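Local coordinates for protein SxtG (PDB 6U1R) that acts as an amidinotransferase in saxitoxin biosynthesis, probably passing an amidino group to its acceptor through a covalent enzyme intermediate, at residues A[48-53]-A[77-82]; A[84-89]-A[360-365]. All blocks are in the same frame, centred on the assembly; numbering follows the deposited sequence.

Interaction 1 of 2, residues A[48-53]-A[77-82]; sequences AMLPAL and GGIPYP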
loop_
_atom_site.group_PDB
_atom_site.type_symbol
_atom_site.label_atom_id
_atom_site.label_comp_id
_atom_site.label_asym_id
_atom_site.label_seq_id
_atom_site.Cartn_x
_atom_site.Cartn_y
_atom_site.Cartn_z
ATOM N N ALA A 48 -16.652 -14.372 11.357
ATOM C CA ALA A 48 -16.432 -13.050 11.927
ATOM C C ALA A 48 -15.986 -13.129 13.389
ATOM O O ALA A 48 -16.475 -13.959 14.160
ATOM C CB ALA A 48 -17.711 -12.220 11.808
ATOM N N MET A 49 -15.039 -12.258 13.751
ATOM C CA MET A 49 -14.486 -12.119 15.092
ATOM C C MET A 49 -14.877 -10.762 15.658
ATOM O O MET A 49 -14.903 -9.770 14.931
ATOM C CB MET A 49 -12.954 -12.227 15.076
ATOM C CG MET A 49 -12.422 -13.476 14.371
ATOM S SD MET A 49 -12.824 -15.000 15.244
ATOM C CE MET A 49 -11.880 -14.787 16.737
ATOM N N LEU A 50 -15.173 -10.713 16.955
ATOM C CA LEU A 50 -15.593 -9.460 17.565
ATOM C C LEU A 50 -14.515 -8.381 17.411
ATOM O O LEU A 50 -13.313 -8.683 17.371
ATOM C CB LEU A 50 -15.896 -9.668 19.050
ATOM C CG LEU A 50 -17.097 -10.528 19.439
ATOM C CD1 LEU A 50 -17.168 -10.637 20.975
ATOM C CD2 LEU A 50 -18.390 -9.936 18.865
ATOM N N PRO A 51 -14.922 -7.108 17.344
ATOM C CA PRO A 51 -13.954 -6.011 17.392
ATOM C C PRO A 51 -13.127 -6.082 18.665
ATOM O O PRO A 51 -13.609 -6.519 19.712
ATOM C CB PRO A 51 -14.837 -4.752 17.392
ATOM C CG PRO A 51 -16.161 -5.187 16.963
ATOM C CD PRO A 51 -16.307 -6.620 17.369
ATOM N N ALA A 52 -11.892 -5.602 18.573
ATOM C CA ALA A 52 -11.019 -5.479 19.731
ATOM C C ALA A 52 -11.233 -4.138 20.416
ATOM O O ALA A 52 -11.378 -3.099 19.753
ATOM C CB ALA A 52 -9.555 -5.610 19.317
ATOM N N LEU A 53 -11.224 -4.169 21.747
ATOM C CA LEU A 53 -11.506 -2.981 22.538
ATOM C C LEU A 53 -10.410 -1.934 22.406
ATOM O O LEU A 53 -10.694 -0.722 22.435
ATOM C CB LEU A 53 -11.680 -3.391 24.010
ATOM C CG LEU A 53 -12.207 -2.386 25.015
ATOM C CD1 LEU A 53 -13.642 -1.961 24.652
ATOM C CD2 LEU A 53 -12.164 -3.011 26.419
ATOM N N GLY A 77 -8.684 -8.859 20.503
ATOM C CA GLY A 77 -9.439 -9.786 19.688
ATOM C C GLY A 77 -9.350 -11.222 20.173
ATOM O O GLY A 77 -9.108 -11.474 21.362
ATOM N N GLY A 78 -9.539 -12.172 19.264
ATOM C CA GLY A 78 -9.473 -13.580 19.597
ATOM C C GLY A 78 -10.780 -14.205 20.026
ATOM O O GLY A 78 -10.794 -15.400 20.364
ATOM N N ILE A 79 -11.878 -13.460 19.994
ATOM C CA ILE A 79 -13.190 -13.938 20.417
ATOM C C ILE A 79 -14.104 -13.946 19.194
ATOM O O ILE A 79 -14.322 -12.895 18.583
ATOM C CB ILE A 79 -13.797 -13.059 21.522
ATOM C CG1 ILE A 79 -12.822 -12.875 22.695
ATOM C CG2 ILE A 79 -15.139 -13.655 21.997
ATOM C CD1 ILE A 79 -12.520 -14.162 23.447
ATOM N N PRO A 80 -14.717 -15.074 18.822
ATOM C CA PRO A 80 -15.637 -15.061 17.673
ATOM C C PRO A 80 -16.966 -14.392 18.007
ATOM O O PRO A 80 -17.396 -14.328 19.157
ATOM C CB PRO A 80 -15.833 -16.551 17.364
ATOM C CG PRO A 80 -15.728 -17.204 18.716
ATOM C CD PRO A 80 -14.620 -16.417 19.424
ATOM N N TYR A 81 -17.631 -13.887 16.968
ATOM C CA TYR A 81 -19.041 -13.563 17.117
ATOM C C TYR A 81 -19.802 -14.831 17.494
ATOM O O TYR A 81 -19.460 -15.922 17.014
ATOM C CB TYR A 81 -19.630 -12.996 15.821
ATOM C CG TYR A 81 -19.481 -11.501 15.655
ATOM C CD1 TYR A 81 -18.321 -10.963 15.133
ATOM C CD2 TYR A 81 -20.514 -10.627 16.019
ATOM C CE1 TYR A 81 -18.173 -9.595 14.978
ATOM C CE2 TYR A 81 -20.378 -9.259 15.864
ATOM C CZ TYR A 81 -19.202 -8.743 15.333
ATOM O OH TYR A 81 -19.033 -7.388 15.166
ATOM N N PRO A 82 -20.842 -14.733 18.319
ATOM C CA PRO A 82 -21.684 -15.905 18.575
ATOM C C PRO A 82 -22.217 -16.484 17.278
ATOM O O PRO A 82 -22.656 -15.740 16.384
ATOM C CB PRO A 82 -22.811 -15.341 19.447
ATOM C CG PRO A 82 -22.178 -14.212 20.161
ATOM C CD PRO A 82 -21.219 -13.596 19.182
HETATM O O HOH W 1 -12.583 -10.743 18.923
#

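Interaction 2 of 2, residues A[84-89]-A[360-365]; sequences EMIAVA and YPFLGS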
loop_
_atom_site.group_PDB
_atom_site.type_symbol
_atom_site.label_atom_id
_atom_site.label_comp_id
_atom_site.label_asym_id
_atom_site.label_seq_id
_atom_site.Cartn_x
_atom_site.Cartn_y
_atom_site.Cartn_z
ATOM N N GLU A 84 -24.940 -17.899 16.485
ATOM C CA GLU A 84 -26.323 -17.585 16.159
ATOM C C GLU A 84 -26.446 -16.183 15.575
ATOM O O GLU A 84 -27.308 -15.942 14.724
ATOM C CB GLU A 84 -27.216 -17.763 17.394
ATOM C CG GLU A 84 -26.910 -16.839 18.581
ATOM C CD GLU A 84 -25.854 -17.388 19.569
ATOM O OE1 GLU A 84 -24.954 -18.197 19.191
ATOM O OE2 GLU A 84 -25.932 -16.980 20.747
ATOM N N MET A 85 -25.595 -15.248 16.010
ATOM C CA MET A 85 -25.613 -13.916 15.424
ATOM C C MET A 85 -25.179 -13.950 13.964
ATOM O O MET A 85 -25.780 -13.283 13.116
ATOM C CB MET A 85 -24.721 -12.972 16.232
ATOM C CG MET A 85 -25.263 -12.658 17.607
ATOM S SD MET A 85 -24.265 -11.414 18.474
ATOM C CE MET A 85 -24.621 -9.958 17.511
ATOM N N ILE A 86 -24.130 -14.706 13.650
ATOM C CA ILE A 86 -23.709 -14.845 12.261
ATOM C C ILE A 86 -24.837 -15.445 11.420
ATOM O O ILE A 86 -25.103 -14.995 10.295
ATOM C CB ILE A 86 -22.421 -15.681 12.198
ATOM C CG1 ILE A 86 -21.276 -14.867 12.812
ATOM C CG2 ILE A 86 -22.106 -16.095 10.762
ATOM C CD1 ILE A 86 -19.974 -15.637 13.026
ATOM N N ALA A 87 -25.529 -16.452 11.958
ATOM C CA ALA A 87 -26.563 -17.138 11.186
ATOM C C ALA A 87 -27.721 -16.202 10.845
ATOM O O ALA A 87 -28.180 -16.160 9.695
ATOM C CB ALA A 87 -27.053 -18.364 11.949
ATOM N N VAL A 88 -28.199 -15.424 11.823
ATOM C CA VAL A 88 -29.321 -14.523 11.551
ATOM C C VAL A 88 -28.901 -13.427 10.580
ATOM O O VAL A 88 -29.673 -13.037 9.694
ATOM C CB VAL A 88 -29.901 -13.932 12.858
ATOM C CG1 VAL A 88 -30.446 -15.025 13.747
ATOM C CG2 VAL A 88 -28.879 -13.121 13.615
ATOM N N ALA A 89 -27.677 -12.910 10.723
ATOM C CA ALA A 89 -27.212 -11.883 9.804
ATOM C C ALA A 89 -27.036 -12.441 8.400
ATOM O O ALA A 89 -27.284 -11.738 7.416
ATOM C CB ALA A 89 -25.893 -11.267 10.287
ATOM N N TYR A 360 -26.270 -4.950 12.091
ATOM C CA TYR A 360 -25.693 -3.838 12.842
ATOM C C TYR A 360 -24.599 -4.254 13.826
ATOM O O TYR A 360 -23.652 -3.468 14.011
ATOM C CB TYR A 360 -26.796 -3.091 13.599
ATOM C CG TYR A 360 -27.828 -2.356 12.754
ATOM C CD1 TYR A 360 -27.746 -2.293 11.367
ATOM C CD2 TYR A 360 -28.890 -1.715 13.369
ATOM C CE1 TYR A 360 -28.708 -1.615 10.628
ATOM C CE2 TYR A 360 -29.839 -1.041 12.647
ATOM C CZ TYR A 360 -29.743 -0.988 11.280
ATOM O OH TYR A 360 -30.683 -0.319 10.547
ATOM N N PRO A 361 -24.674 -5.405 14.507
ATOM C CA PRO A 361 -23.580 -5.774 15.431
ATOM C C PRO A 361 -22.264 -6.005 14.722
ATOM O O PRO A 361 -21.214 -6.033 15.381
ATOM C CB PRO A 361 -24.078 -7.064 16.099
ATOM C CG PRO A 361 -25.514 -7.184 15.773
ATOM C CD PRO A 361 -25.770 -6.387 14.535
ATOM N N PHE A 362 -22.283 -6.189 13.405
ATOM C CA PHE A 362 -21.068 -6.290 12.607
ATOM C C PHE A 362 -20.587 -4.929 12.122
ATOM O O PHE A 362 -19.698 -4.867 11.267
ATOM C CB PHE A 362 -21.303 -7.242 11.434
ATOM C CG PHE A 362 -21.692 -8.618 11.875
ATOM C CD1 PHE A 362 -23.020 -8.908 12.155
ATOM C CD2 PHE A 362 -20.727 -9.608 12.059
ATOM C CE1 PHE A 362 -23.396 -10.175 12.598
ATOM C CE2 PHE A 362 -21.090 -10.877 12.497
ATOM C CZ PHE A 362 -22.417 -11.162 12.781
ATOM N N LEU A 363 -21.178 -3.851 12.652
ATOM C CA LEU A 363 -20.726 -2.470 12.532
ATOM C C LEU A 363 -21.024 -1.852 11.171
ATOM O O LEU A 363 -20.296 -0.954 10.719
ATOM C CB LEU A 363 -19.226 -2.369 12.828
ATOM C CG LEU A 363 -18.794 -2.962 14.181
ATOM C CD1 LEU A 363 -17.350 -2.590 14.498
ATOM C CD2 LEU A 363 -19.723 -2.529 15.300
ATOM N N GLY A 364 -22.085 -2.310 10.517
ATOM C CA GLY A 364 -22.505 -1.679 9.278
ATOM C C GLY A 364 -23.967 -1.908 8.952
ATOM O O GLY A 364 -24.640 -2.764 9.529
ATOM N N SER A 365 -24.450 -1.121 7.986
ATOM C CA SER A 365 -25.708 -1.420 7.314
ATOM C C SER A 365 -25.424 -1.430 5.811
ATOM O O SER A 365 -24.308 -1.771 5.412
ATOM C CB SER A 365 -26.799 -0.418 7.713
ATOM O OG SER A 365 -28.073 -0.814 7.217
#

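Interaction 1 of 2, residues A[48-53]-A[77-82]
L50 and Y81 bury the most surface where residues 48-53 meet residues 77-82, two loop segments whose end-to-end directions are 141° apart. Methyl CD2 of L50 rests on one face of the Y81 ring as a CH-pi contact, 3.5 Å from the centroid and only 7° off the ring normal, which places it over the centre. CG of L50 lies anti to its carbonyl carbon, and the branch divides there, CD2 going to the Y81 ring and CD1 to I79 CG2 at 3.8 Å. Around the same ring, M49 O comes near the ring plane at the edge, 3.3 Å from CE1, while A48 CB and P51 CD approach obliquely.

M49 starts by pointing away from its partner, but its chain bends at both chi2 and chi3 and hooks back: CE packs on the peptide link ahead of P80, 3.4 Å from I79 C, and SD meets the CA-CB side of P80 at a slant.

The backbones form a single beta bridge, with M49 and P80 as an antiparallel non-hydrogen-bonded pair. On one flank L50 N donates to I79 O (2.9 Å), the C=O...N angle being 170°; on the other Y81 N donates to A48 O (3.0 Å). A water lies between L50 O (2.7 Å) and I79 N, accepting from the latter and probably donating to the former.

Beyond the segments, the Y81 hydroxyl is probably hydrogen-bonded to P361 O and the ring stacks with F362, while L50 also touches V72 and L312. P51 lies about 10 Å, side chain to side chain, from H264, a predicted active-site residue.

The chemistry therefore divides into two direct backbone hydrogen bonds flanking a single bridge and a largely apolar surround of the Y81 ring; P80, lacking an N-H, occupies a bridge position whose hydrogen bonds across the contact come from the residues flanking it.

Interaction 2 of 2, residues A[84-89]-A[360-365]
M85 and P361 make the tightest touch between helix 83-102 and the short 3-10 turn that includes Y360 and P361, a helix-on-turn contact within the alpha/beta propeller fold of the amidinotransferases. The thioether chain of M85 is extended at chi2 (-174°) and bent at chi3, which brings CE up against the CB-CG edge of the P361 ring. CE is 3.3 Å from P361 CB and 3.4 Å from P361 CG, both closer than usual van der Waals spacing.

Packing around F362 is easier. A89 CB approaches CE1 obliquely at 3.6 Å, and I86 CG1 meets the ring edge at CZ, 3.9 Å away, the two side chains crossing at about a right angle. M85, I86 and A89 thus form the contacting side of the helix, whereas E84, A87 and V88 are solvent-exposed and do not touch residues 360-365; CB of A87 points away from them.

The side chain of F362 is about 8 Å from that of C368, the predicted amidino-cysteine residue. The F362 ring edge faces a helical carbonyl that is already engaged: M85 O accepts from A89 N at 3.1 Å and lies 4.0 Å from F362 CE1.

Interactions 1 and 2 are both largely buried, on the same side of the chain's centre, with centres 12 Å apart. Interaction 1 is the more peripheral, about 19 Å from the chain's centre and including one exposed residue, P80; interaction 2 lies about 15 Å out, with no exposed touching residue. Residues 77-82 lead directly into helix 83-102, which supplies one half of interaction 2. Interaction 1 combines backbone hydrogen bonds and a water with apolar and CH-pi packing, burying 498 Å²; interaction 2 sets a helix against a turn by apolar contact alone, burying 202 Å². Y81 joins the two contacts, and A48 CB packs 3.7 Å from F362 CE2.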